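Mucus binding proteinn (Lactobacillus reuteri, PDB 4MT5) probably binds mucin at the bacterial cell surface, this chain being the fifth Mub repeat of a longer, peptidoglycan-anchored adhesin. Local coordinates at residues 45-53 / 66-74; 83-94 / 106-117. All blocks are in the same frame, centred on the assembly; numbering follows the deposited sequence.

Contact 1. Residues 45-53 / 66-74; sequences GYVLVSDGF and YEVHFKHGM
Tyr46 and His72 sit side by side near the start of strand 46-51, their side chains pointing the same way and their rings oblique to each other. CE1 of Tyr46 comes to 3.4 Å from CD2 of His72, with the ring planes 81° apart. With CG anti to its own carbonyl carbon (chi1 -73°), the Tyr46 ring is set beside the imidazole while Tyr46 CB rests 3.9 Å from CD1 of Phe70. His72 is held from elsewhere in the chain, ND1 by Asp120 and NE2 by Asp10, and the side chains of Tyr46 and His72 also touch Val122. An alanine in place of Tyr46 would probably open a gap beside the imidazole of His72 and leave Val122 without the ring as a neighbour. Further along, Leu48 sends CD1 over one face of the Phe70 ring and to 3.7 Å from CG1 of Val68; helix 35-42 covers this apolar row through Ile38. The pairing belongs to the ubiquitin-like beta-grasp fold of the mucin-binding domain, in which a sheet wraps against a helix. A classic beta bulge interrupts it: Val49 and Ser50 both face His69, whose O takes a 2.8 Å bond from Val49 N and a weak one from Ser50 N. On the other side of the sheet, Ser50 OG meets the His69 ring at its edge, and a water links that hydroxyl to Glu67 O. The imidazole of His69 is fixed from both nitrogens, His69 NE2 donating to Glu67 OE1 at 2.8 Å and ND1 paired with Asp11. Where strand 46-51 gives way to loop, Asp51 OD1 accepts from Phe53 N in an Asx turn while OD2 bonds Thr34 OG1, and the edge of Phe53 is directed at the face of Tyr66, centroids 5.7 Å apart.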
loop_
_atom_site.group_PDB
_atom_site.type_symbol
_atom_site.label_atom_id
_atom_site.label_comp_id
_atom_site.label_asym_id
_atom_site.label_seq_id
_atom_site.Cartn_x
_atom_site.Cartn_y
_atom_site.Cartn_z
ATOM N N GLY A 45 -11.682 -3.074 -13.897
ATOM C CA GLY A 45 -10.472 -2.452 -13.394
ATOM C C GLY A 45 -9.354 -2.279 -14.413
ATOM O O GLY A 45 -8.220 -1.955 -14.055
ATOM N N TYR A 46 -9.668 -2.481 -15.689
ATOM C CA TYR A 46 -8.671 -2.379 -16.761
ATOM C C TYR A 46 -8.659 -0.960 -17.383
ATOM O O TYR A 46 -9.673 -0.250 -17.366
ATOM C CB TYR A 46 -8.933 -3.443 -17.853
ATOM C CG TYR A 46 -8.595 -4.898 -17.522
ATOM C CD1 TYR A 46 -7.330 -5.412 -17.766
ATOM C CD2 TYR A 46 -9.560 -5.776 -17.043
ATOM C CE1 TYR A 46 -7.015 -6.745 -17.501
ATOM C CE2 TYR A 46 -9.251 -7.122 -16.771
ATOM C CZ TYR A 46 -7.976 -7.590 -17.003
ATOM O OH TYR A 46 -7.644 -8.904 -16.736
ATOM N N VAL A 47 -7.516 -0.553 -17.935
ATOM C CA VAL A 47 -7.401 0.750 -18.590
ATOM C C VAL A 47 -7.048 0.606 -20.067
ATOM O O VAL A 47 -6.053 -0.027 -20.413
ATOM C CB VAL A 47 -6.323 1.613 -17.912
ATOM C CG1 VAL A 47 -5.924 2.802 -18.787
ATOM C CG2 VAL A 47 -6.818 2.081 -16.588
ATOM N N LEU A 48 -7.860 1.207 -20.927
ATOM C CA LEU A 48 -7.600 1.241 -22.362
ATOM C C LEU A 48 -6.243 1.850 -22.693
ATOM O O LEU A 48 -5.831 2.841 -22.094
ATOM C CB LEU A 48 -8.689 2.033 -23.077
ATOM C CG LEU A 48 -8.698 1.903 -24.596
ATOM C CD1 LEU A 48 -8.659 0.440 -25.006
ATOM C CD2 LEU A 48 -9.942 2.554 -25.156
ATOM N N VAL A 49 -5.549 1.259 -23.655
ATOM C CA VAL A 49 -4.255 1.769 -24.058
ATOM C C VAL A 49 -4.282 2.125 -25.537
ATOM O O VAL A 49 -3.724 3.139 -25.954
ATOM C CB VAL A 49 -3.153 0.752 -23.767
ATOM C CG1 VAL A 49 -1.801 1.318 -24.171
ATOM C CG2 VAL A 49 -3.166 0.381 -22.293
ATOM N N SER A 50 -4.944 1.291 -26.326
ATOM C CA SER A 50 -5.101 1.561 -27.749
ATOM C C SER A 50 -6.223 0.716 -28.296
ATOM O O SER A 50 -6.532 -0.335 -27.754
ATOM C CB SER A 50 -3.805 1.306 -28.529
ATOM O OG SER A 50 -3.306 -0.002 -28.299
ATOM N N ASP A 51 -6.847 1.199 -29.359
ATOM C CA ASP A 51 -7.933 0.489 -29.999
ATOM C C ASP A 51 -7.719 0.546 -31.513
ATOM O O ASP A 51 -7.995 1.566 -32.154
ATOM C CB ASP A 51 -9.276 1.110 -29.597
ATOM C CG ASP A 51 -10.461 0.508 -30.356
ATOM O OD1 ASP A 51 -10.292 -0.569 -30.957
ATOM O OD2 ASP A 51 -11.569 1.101 -30.362
ATOM N N GLY A 52 -7.236 -0.562 -32.076
ATOM C CA GLY A 52 -6.918 -0.629 -33.494
ATOM C C GLY A 52 -8.096 -0.714 -34.459
ATOM O O GLY A 52 -7.920 -0.587 -35.667
ATOM N N PHE A 53 -9.292 -0.941 -33.933
ATOM C CA PHE A 53 -10.469 -1.106 -34.763
ATOM C C PHE A 53 -11.065 0.269 -34.976
ATOM O O PHE A 53 -10.895 1.148 -34.138
ATOM C CB PHE A 53 -11.480 -2.006 -34.062
ATOM C CG PHE A 53 -12.655 -2.347 -34.901
ATOM C CD1 PHE A 53 -12.569 -3.350 -35.849
ATOM C CD2 PHE A 53 -13.847 -1.666 -34.757
ATOM C CE1 PHE A 53 -13.662 -3.667 -36.652
ATOM C CE2 PHE A 53 -14.945 -1.978 -35.550
ATOM C CZ PHE A 53 -14.855 -2.979 -36.501
ATOM N N TYR A 66 -7.453 -7.137 -35.620
ATOM C CA TYR A 66 -7.349 -5.816 -35.024
ATOM C C TYR A 66 -7.218 -5.972 -33.501
ATOM O O TYR A 66 -7.869 -6.831 -32.900
ATOM C CB TYR A 66 -8.575 -4.997 -35.389
ATOM C CG TYR A 66 -8.804 -4.832 -36.874
ATOM C CD1 TYR A 66 -8.273 -3.747 -37.567
ATOM C CD2 TYR A 66 -9.555 -5.750 -37.589
ATOM C CE1 TYR A 66 -8.491 -3.580 -38.938
ATOM C CE2 TYR A 66 -9.778 -5.583 -38.962
ATOM C CZ TYR A 66 -9.242 -4.502 -39.614
ATOM O OH TYR A 66 -9.449 -4.347 -40.947
ATOM N N GLU A 67 -6.359 -5.167 -32.882
ATOM C CA GLU A 67 -6.065 -5.331 -31.455
ATOM C C GLU A 67 -6.584 -4.185 -30.575
ATOM O O GLU A 67 -6.501 -3.010 -30.916
ATOM C CB GLU A 67 -4.557 -5.552 -31.226
ATOM C CG GLU A 67 -4.006 -6.905 -31.737
ATOM C CD GLU A 67 -2.497 -7.081 -31.482
ATOM O OE1 GLU A 67 -1.800 -6.048 -31.354
ATOM O OE2 GLU A 67 -2.007 -8.240 -31.404
ATOM N N VAL A 68 -7.144 -4.540 -29.432
ATOM C CA VAL A 68 -7.521 -3.539 -28.442
ATOM C C VAL A 68 -6.666 -3.804 -27.213
ATOM O O VAL A 68 -6.811 -4.850 -26.589
ATOM C CB VAL A 68 -9.033 -3.630 -28.068
ATOM C CG1 VAL A 68 -9.387 -2.598 -27.017
ATOM C CG2 VAL A 68 -9.913 -3.437 -29.295
ATOM N N HIS A 69 -5.755 -2.897 -26.871
ATOM C CA HIS A 69 -4.864 -3.159 -25.731
ATOM C C HIS A 69 -5.343 -2.498 -24.415
ATOM O O HIS A 69 -5.858 -1.382 -24.407
ATOM C CB HIS A 69 -3.399 -2.787 -26.059
ATOM C CG HIS A 69 -2.757 -3.677 -27.084
ATOM N ND1 HIS A 69 -2.158 -4.878 -26.759
ATOM C CD2 HIS A 69 -2.620 -3.542 -28.426
ATOM C CE1 HIS A 69 -1.682 -5.444 -27.856
ATOM N NE2 HIS A 69 -1.952 -4.656 -28.881
ATOM N N PHE A 70 -5.189 -3.212 -23.309
ATOM C CA PHE A 70 -5.518 -2.678 -21.998
ATOM C C PHE A 70 -4.332 -2.859 -21.093
ATOM O O PHE A 70 -3.452 -3.658 -21.399
ATOM C CB PHE A 70 -6.660 -3.453 -21.374
ATOM C CG PHE A 70 -7.958 -3.316 -22.101
ATOM C CD1 PHE A 70 -8.921 -2.425 -21.659
ATOM C CD2 PHE A 70 -8.231 -4.092 -23.207
ATOM C CE1 PHE A 70 -10.123 -2.315 -22.309
ATOM C CE2 PHE A 70 -9.432 -3.977 -23.857
ATOM C CZ PHE A 70 -10.377 -3.088 -23.410
ATOM N N LYS A 71 -4.312 -2.117 -19.984
ATOM C CA LYS A 71 -3.395 -2.394 -18.865
ATOM C C LYS A 71 -4.195 -2.387 -17.576
ATOM O O LYS A 71 -5.328 -1.900 -17.548
ATOM C CB LYS A 71 -2.268 -1.369 -18.774
ATOM C CG LYS A 71 -2.754 0.059 -18.579
ATOM C CD LYS A 71 -1.595 1.026 -18.399
ATOM C CE LYS A 71 -1.997 2.461 -18.764
ATOM N NZ LYS A 71 -0.797 3.351 -18.663
ATOM N N HIS A 72 -3.620 -2.935 -16.515
ATOM C CA HIS A 72 -4.291 -2.945 -15.218
ATOM C C HIS A 72 -4.398 -1.546 -14.627
ATOM O O HIS A 72 -3.460 -0.753 -14.688
ATOM C CB HIS A 72 -3.559 -3.852 -14.233
ATOM C CG HIS A 72 -3.771 -5.312 -14.483
ATOM N ND1 HIS A 72 -3.432 -6.282 -13.561
ATOM C CD2 HIS A 72 -4.291 -5.970 -15.545
ATOM C CE1 HIS A 72 -3.734 -7.472 -14.046
ATOM N NE2 HIS A 72 -4.254 -7.312 -15.250
ATOM N N GLY A 73 -5.557 -1.251 -14.051
ATOM C CA GLY A 73 -5.744 -0.003 -13.346
ATOM C C GLY A 73 -4.972 -0.013 -12.052
ATOM O O GLY A 73 -4.852 -1.041 -11.391
ATOM N N MET A 74 -4.427 1.136 -11.682
ATOM C CA MET A 74 -3.741 1.251 -10.396
ATOM C C MET A 74 -4.399 2.293 -9.497
ATOM O O MET A 74 -4.749 3.398 -9.942
ATOM C CB MET A 74 -2.256 1.573 -10.589
ATOM C CG MET A 74 -1.466 0.502 -11.343
ATOM S SD MET A 74 -1.381 -1.115 -10.528
ATOM C CE MET A 74 -0.438 -2.034 -11.748
HETATM O O HOH W 1 -4.171 -1.166 -30.734
#

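Contact 2. Residues 83-94 / 106-117; sequences NAEQKTVTETIH and DSTTAVTFKRGY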
loop_
_atom_site.group_PDB
_atom_site.type_symbol
_atom_site.label_atom_id
_atom_site.label_comp_id
_atom_site.label_asym_id
_atom_site.label_seq_id
_atom_site.Cartn_x
_atom_site.Cartn_y
_atom_site.Cartn_z
ATOM N N ASN A 83 -6.783 4.771 5.064
ATOM C CA ASN A 83 -6.400 3.422 4.679
ATOM C C ASN A 83 -4.895 3.142 4.639
ATOM O O ASN A 83 -4.465 2.022 4.357
ATOM C CB ASN A 83 -7.064 3.056 3.358
ATOM C CG ASN A 83 -8.483 2.617 3.551
ATOM O OD1 ASN A 83 -9.005 2.687 4.660
ATOM N ND2 ASN A 83 -9.117 2.144 2.487
ATOM N N ALA A 84 -4.096 4.153 4.939
ATOM C CA ALA A 84 -2.660 3.967 4.960
ATOM C C ALA A 84 -2.332 2.876 5.933
ATOM O O ALA A 84 -3.086 2.631 6.880
ATOM C CB ALA A 84 -1.969 5.244 5.363
ATOM N N GLU A 85 -1.216 2.204 5.696
ATOM C CA GLU A 85 -0.726 1.248 6.672
ATOM C C GLU A 85 -0.054 2.004 7.820
ATOM O O GLU A 85 0.774 2.889 7.590
ATOM C CB GLU A 85 0.236 0.244 6.041
ATOM C CG GLU A 85 0.642 -0.842 7.026
ATOM C CD GLU A 85 1.678 -1.808 6.469
ATOM O OE1 GLU A 85 2.184 -1.566 5.344
ATOM O OE2 GLU A 85 1.985 -2.810 7.167
ATOM N N GLN A 86 -0.438 1.661 9.049
ATOM C CA GLN A 86 0.065 2.330 10.241
ATOM C C GLN A 86 0.591 1.300 11.217
ATOM O O GLN A 86 -0.070 0.300 11.465
ATOM C CB GLN A 86 -1.047 3.131 10.915
ATOM C CG GLN A 86 -1.769 4.077 9.985
ATOM C CD GLN A 86 -2.810 4.907 10.696
ATOM O OE1 GLN A 86 -2.729 5.107 11.914
ATOM N NE2 GLN A 86 -3.801 5.395 9.940
ATOM N N LYS A 87 1.781 1.545 11.763
ATOM C CA LYS A 87 2.353 0.708 12.826
ATOM C C LYS A 87 2.838 1.574 13.994
ATOM O O LYS A 87 3.672 2.454 13.810
ATOM C CB LYS A 87 3.516 -0.138 12.292
ATOM C CG LYS A 87 3.132 -1.163 11.214
ATOM C CD LYS A 87 3.551 -2.592 11.611
ATOM C CE LYS A 87 3.198 -3.586 10.519
ATOM N NZ LYS A 87 1.897 -3.245 9.847
ATOM N N THR A 88 2.324 1.328 15.192
ATOM C CA THR A 88 2.685 2.162 16.335
ATOM C C THR A 88 3.574 1.462 17.372
ATOM O O THR A 88 3.231 0.410 17.904
ATOM C CB THR A 88 1.441 2.738 17.017
ATOM O OG1 THR A 88 0.824 3.676 16.135
ATOM C CG2 THR A 88 1.819 3.449 18.306
ATOM N N VAL A 89 4.725 2.056 17.650
ATOM C CA VAL A 89 5.613 1.522 18.664
ATOM C C VAL A 89 5.704 2.501 19.824
ATOM O O VAL A 89 6.089 3.663 19.656
ATOM C CB VAL A 89 7.005 1.225 18.101
ATOM C CG1 VAL A 89 7.879 0.632 19.164
ATOM C CG2 VAL A 89 6.895 0.272 16.937
ATOM N N THR A 90 5.321 2.031 21.003
ATOM C CA THR A 90 5.301 2.893 22.173
ATOM C C THR A 90 6.355 2.464 23.189
ATOM O O THR A 90 6.834 1.326 23.177
ATOM C CB THR A 90 3.889 2.958 22.831
ATOM O OG1 THR A 90 3.463 1.645 23.218
ATOM C CG2 THR A 90 2.866 3.544 21.875
ATOM N N GLU A 91 6.731 3.399 24.050
ATOM C CA GLU A 91 7.653 3.114 25.139
ATOM C C GLU A 91 7.042 3.561 26.456
ATOM O O GLU A 91 6.507 4.672 26.565
ATOM C CB GLU A 91 8.973 3.839 24.921
ATOM C CG GLU A 91 9.949 3.724 26.076
ATOM C CD GLU A 91 11.113 4.682 25.935
ATOM O OE1 GLU A 91 10.872 5.904 26.001
ATOM O OE2 GLU A 91 12.263 4.219 25.739
ATOM N N THR A 92 7.126 2.690 27.454
ATOM C CA THR A 92 6.585 2.983 28.772
ATOM C C THR A 92 7.637 2.802 29.866
ATOM O O THR A 92 8.291 1.754 29.959
ATOM C CB THR A 92 5.361 2.100 29.085
ATOM O OG1 THR A 92 4.375 2.259 28.056
ATOM C CG2 THR A 92 4.753 2.488 30.418
ATOM N N ILE A 93 7.800 3.840 30.680
ATOM C CA ILE A 93 8.651 3.758 31.857
ATOM C C ILE A 93 7.799 3.714 33.114
ATOM O O ILE A 93 6.987 4.604 33.343
ATOM C CB ILE A 93 9.590 4.961 31.967
ATOM C CG1 ILE A 93 10.370 5.140 30.673
ATOM C CG2 ILE A 93 10.569 4.738 33.102
ATOM C CD1 ILE A 93 11.176 3.907 30.314
ATOM N N HIS A 94 7.979 2.666 33.914
ATOM C CA HIS A 94 7.349 2.582 35.236
ATOM C C HIS A 94 8.328 3.010 36.341
ATOM O O HIS A 94 9.489 2.593 36.359
ATOM C CB HIS A 94 6.828 1.165 35.522
ATOM C CG HIS A 94 5.762 0.702 34.575
ATOM N ND1 HIS A 94 4.571 1.377 34.408
ATOM C CD2 HIS A 94 5.704 -0.377 33.755
ATOM C CE1 HIS A 94 3.829 0.737 33.520
ATOM N NE2 HIS A 94 4.495 -0.327 33.104
ATOM N N ASP A 106 3.990 7.462 35.086
ATOM C CA ASP A 106 4.685 6.839 33.953
ATOM C C ASP A 106 5.143 7.843 32.885
ATOM O O ASP A 106 4.452 8.825 32.590
ATOM C CB ASP A 106 3.804 5.777 33.282
ATOM C CG ASP A 106 3.768 4.466 34.042
ATOM O OD1 ASP A 106 4.697 4.205 34.839
ATOM O OD2 ASP A 106 2.810 3.685 33.828
ATOM N N SER A 107 6.319 7.593 32.320
ATOM C CA SER A 107 6.728 8.276 31.105
ATOM C C SER A 107 6.273 7.421 29.939
ATOM O O SER A 107 6.581 6.222 29.864
ATOM C CB SER A 107 8.241 8.464 31.033
ATOM O OG SER A 107 8.621 8.999 29.771
ATOM N N THR A 108 5.527 8.036 29.036
ATOM C CA THR A 108 5.046 7.320 27.871
ATOM C C THR A 108 5.266 8.151 26.601
ATOM O O THR A 108 4.912 9.333 26.529
ATOM C CB THR A 108 3.580 6.828 28.075
ATOM O OG1 THR A 108 3.378 5.608 27.356
ATOM C CG2 THR A 108 2.537 7.873 27.656
ATOM N N THR A 109 5.918 7.541 25.618
ATOM C CA THR A 109 6.163 8.212 24.344
ATOM C C THR A 109 5.844 7.275 23.168
ATOM O O THR A 109 6.237 6.110 23.163
ATOM C CB THR A 109 7.613 8.750 24.262
ATOM O OG1 THR A 109 8.535 7.665 24.405
ATOM C CG2 THR A 109 7.876 9.762 25.379
ATOM N N ALA A 110 5.115 7.781 22.182
ATOM C CA ALA A 110 4.683 6.942 21.074
ATOM C C ALA A 110 5.283 7.391 19.744
ATOM O O ALA A 110 5.519 8.584 19.528
ATOM C CB ALA A 110 3.167 6.940 20.988
ATOM N N VAL A 111 5.534 6.433 18.855
ATOM C CA VAL A 111 5.854 6.758 17.468
ATOM C C VAL A 111 4.963 5.947 16.535
ATOM O O VAL A 111 4.817 4.741 16.700
ATOM C CB VAL A 111 7.353 6.558 17.125
ATOM C CG1 VAL A 111 7.795 5.157 17.443
ATOM C CG2 VAL A 111 7.617 6.879 15.666
ATOM N N THR A 112 4.338 6.632 15.581
ATOM C CA THR A 112 3.496 5.983 14.587
ATOM C C THR A 112 4.165 6.046 13.222
ATOM O O THR A 112 4.455 7.134 12.720
ATOM C CB THR A 112 2.103 6.644 14.489
ATOM O OG1 THR A 112 1.380 6.429 15.704
ATOM C CG2 THR A 112 1.302 6.055 13.342
ATOM N N PHE A 113 4.417 4.878 12.634
ATOM C CA PHE A 113 4.951 4.788 11.287
ATOM C C PHE A 113 3.783 4.657 10.319
ATOM O O PHE A 113 2.889 3.849 10.548
ATOM C CB PHE A 113 5.865 3.575 11.162
ATOM C CG PHE A 113 7.145 3.703 11.924
ATOM C CD1 PHE A 113 8.245 4.318 11.353
ATOM C CD2 PHE A 113 7.254 3.203 13.209
ATOM C CE1 PHE A 113 9.430 4.438 12.049
ATOM C CE2 PHE A 113 8.440 3.319 13.912
ATOM C CZ PHE A 113 9.530 3.937 13.330
ATOM N N LYS A 114 3.780 5.455 9.253
ATOM C CA LYS A 114 2.709 5.417 8.259
ATOM C C LYS A 114 3.321 5.290 6.878
ATOM O O LYS A 114 4.372 5.875 6.619
ATOM C CB LYS A 114 1.875 6.698 8.318
ATOM C CG LYS A 114 0.889 6.760 9.466
ATOM C CD LYS A 114 0.364 8.171 9.671
ATOM C CE LYS A 114 -1.019 8.155 10.308
ATOM N NZ LYS A 114 -1.428 9.504 10.798
ATOM N N ARG A 115 2.692 4.519 5.990
ATOM C CA ARG A 115 3.117 4.497 4.582
ATOM C C ARG A 115 1.972 4.274 3.619
ATOM O O ARG A 115 0.967 3.644 3.949
ATOM C CB ARG A 115 4.213 3.456 4.308
ATOM C CG ARG A 115 3.733 2.012 4.299
ATOM C CD ARG A 115 4.847 1.066 3.874
ATOM N NE ARG A 115 4.517 -0.339 4.124
ATOM C CZ ARG A 115 5.383 -1.346 4.014
ATOM N NH1 ARG A 115 6.636 -1.113 3.656
ATOM N NH2 ARG A 115 4.990 -2.587 4.252
ATOM N N GLY A 116 2.135 4.794 2.414
ATOM C CA GLY A 116 1.178 4.532 1.362
ATOM C C GLY A 116 1.559 3.288 0.585
ATOM O O GLY A 116 2.609 2.690 0.819
ATOM N N TYR A 117 0.706 2.905 -0.355
ATOM C CA TYR A 117 0.961 1.753 -1.208
ATOM C C TYR A 117 0.141 1.854 -2.480
ATOM O O TYR A 117 -0.723 2.715 -2.596
ATOM C CB TYR A 117 0.619 0.468 -0.465
ATOM C CG TYR A 117 -0.724 0.506 0.203
ATOM C CD1 TYR A 117 -0.851 0.919 1.520
ATOM C CD2 TYR A 117 -1.863 0.133 -0.476
ATOM C CE1 TYR A 117 -2.082 0.953 2.149
ATOM C CE2 TYR A 117 -3.102 0.168 0.142
ATOM C CZ TYR A 117 -3.202 0.577 1.456
ATOM O OH TYR A 117 -4.433 0.616 2.067
HETATM O O HOH W 2 8.639 6.537 27.403
#
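Glu85 and Arg115 form a hydrogen-bonded antiparallel pair whose side chains run alongside each other on one face of the hairpin. Glu85 stretches out fully, with CG opposite its backbone N (chi1 -174°), an extended chain that carries OE1 to the edge of the guanidinium of Arg115. Arg115 NE donates to Glu85 OE1 at 2.9 Å and Arg115 NH2 at 3.2 Å, both from the same face of the carboxylate, whose plane is turned 49° from that of the guanidinium. The second oxygen is also engaged: Lys87 NZ meets Glu85 OE2 at 2.7 Å on its anti side. Arg115 in turn makes a cation-pi contact with Tyr129. At the far end of the pairing Asp106 swings its carboxylate across the His94 ring edge, where ND1 makes a weak bond to OD1. Between these ends strands 85-96 and 104-120 of the Muc B2-like domain pair in regular register as a long beta hairpin. One face carries Val89, Val111 and Phe113 toward strand 161-167 and the loops near Trp132 and Pro169; the other bears threonines, among them Thr88 and Thr112, whose OG1 atoms are hydrogen-bonded at 2.8 Å. Beyond the charged pair, Tyr117 OH donates to Asn83 O at 2.7 Å from above the carbonyl plane. With two positive groups sharing one carboxylate, Glu85 is likely to stay ionised and to offset the charge of Lys87 and Arg115.

Contacts 1 and 2 illustrate how two related sheet domains can be strung into one elongated repeat. They follow in series along the chain, contact 1 in the mucin-binding domain and contact 2 in the Muc B2-like domain, on opposite sides of the chain's centre. Their centres lie 42 Å apart, yet the nearest atoms come to about 8 Å without touching. Strand 65-77, which supplies one side of contact 1, pairs antiparallel with strand 104-120, which supplies one side of contact 2, and the two domains are thereby joined through neighbouring strands of one sheet. The side chain of Met74 also touches Thr118 and Asp120 of strand 104-120.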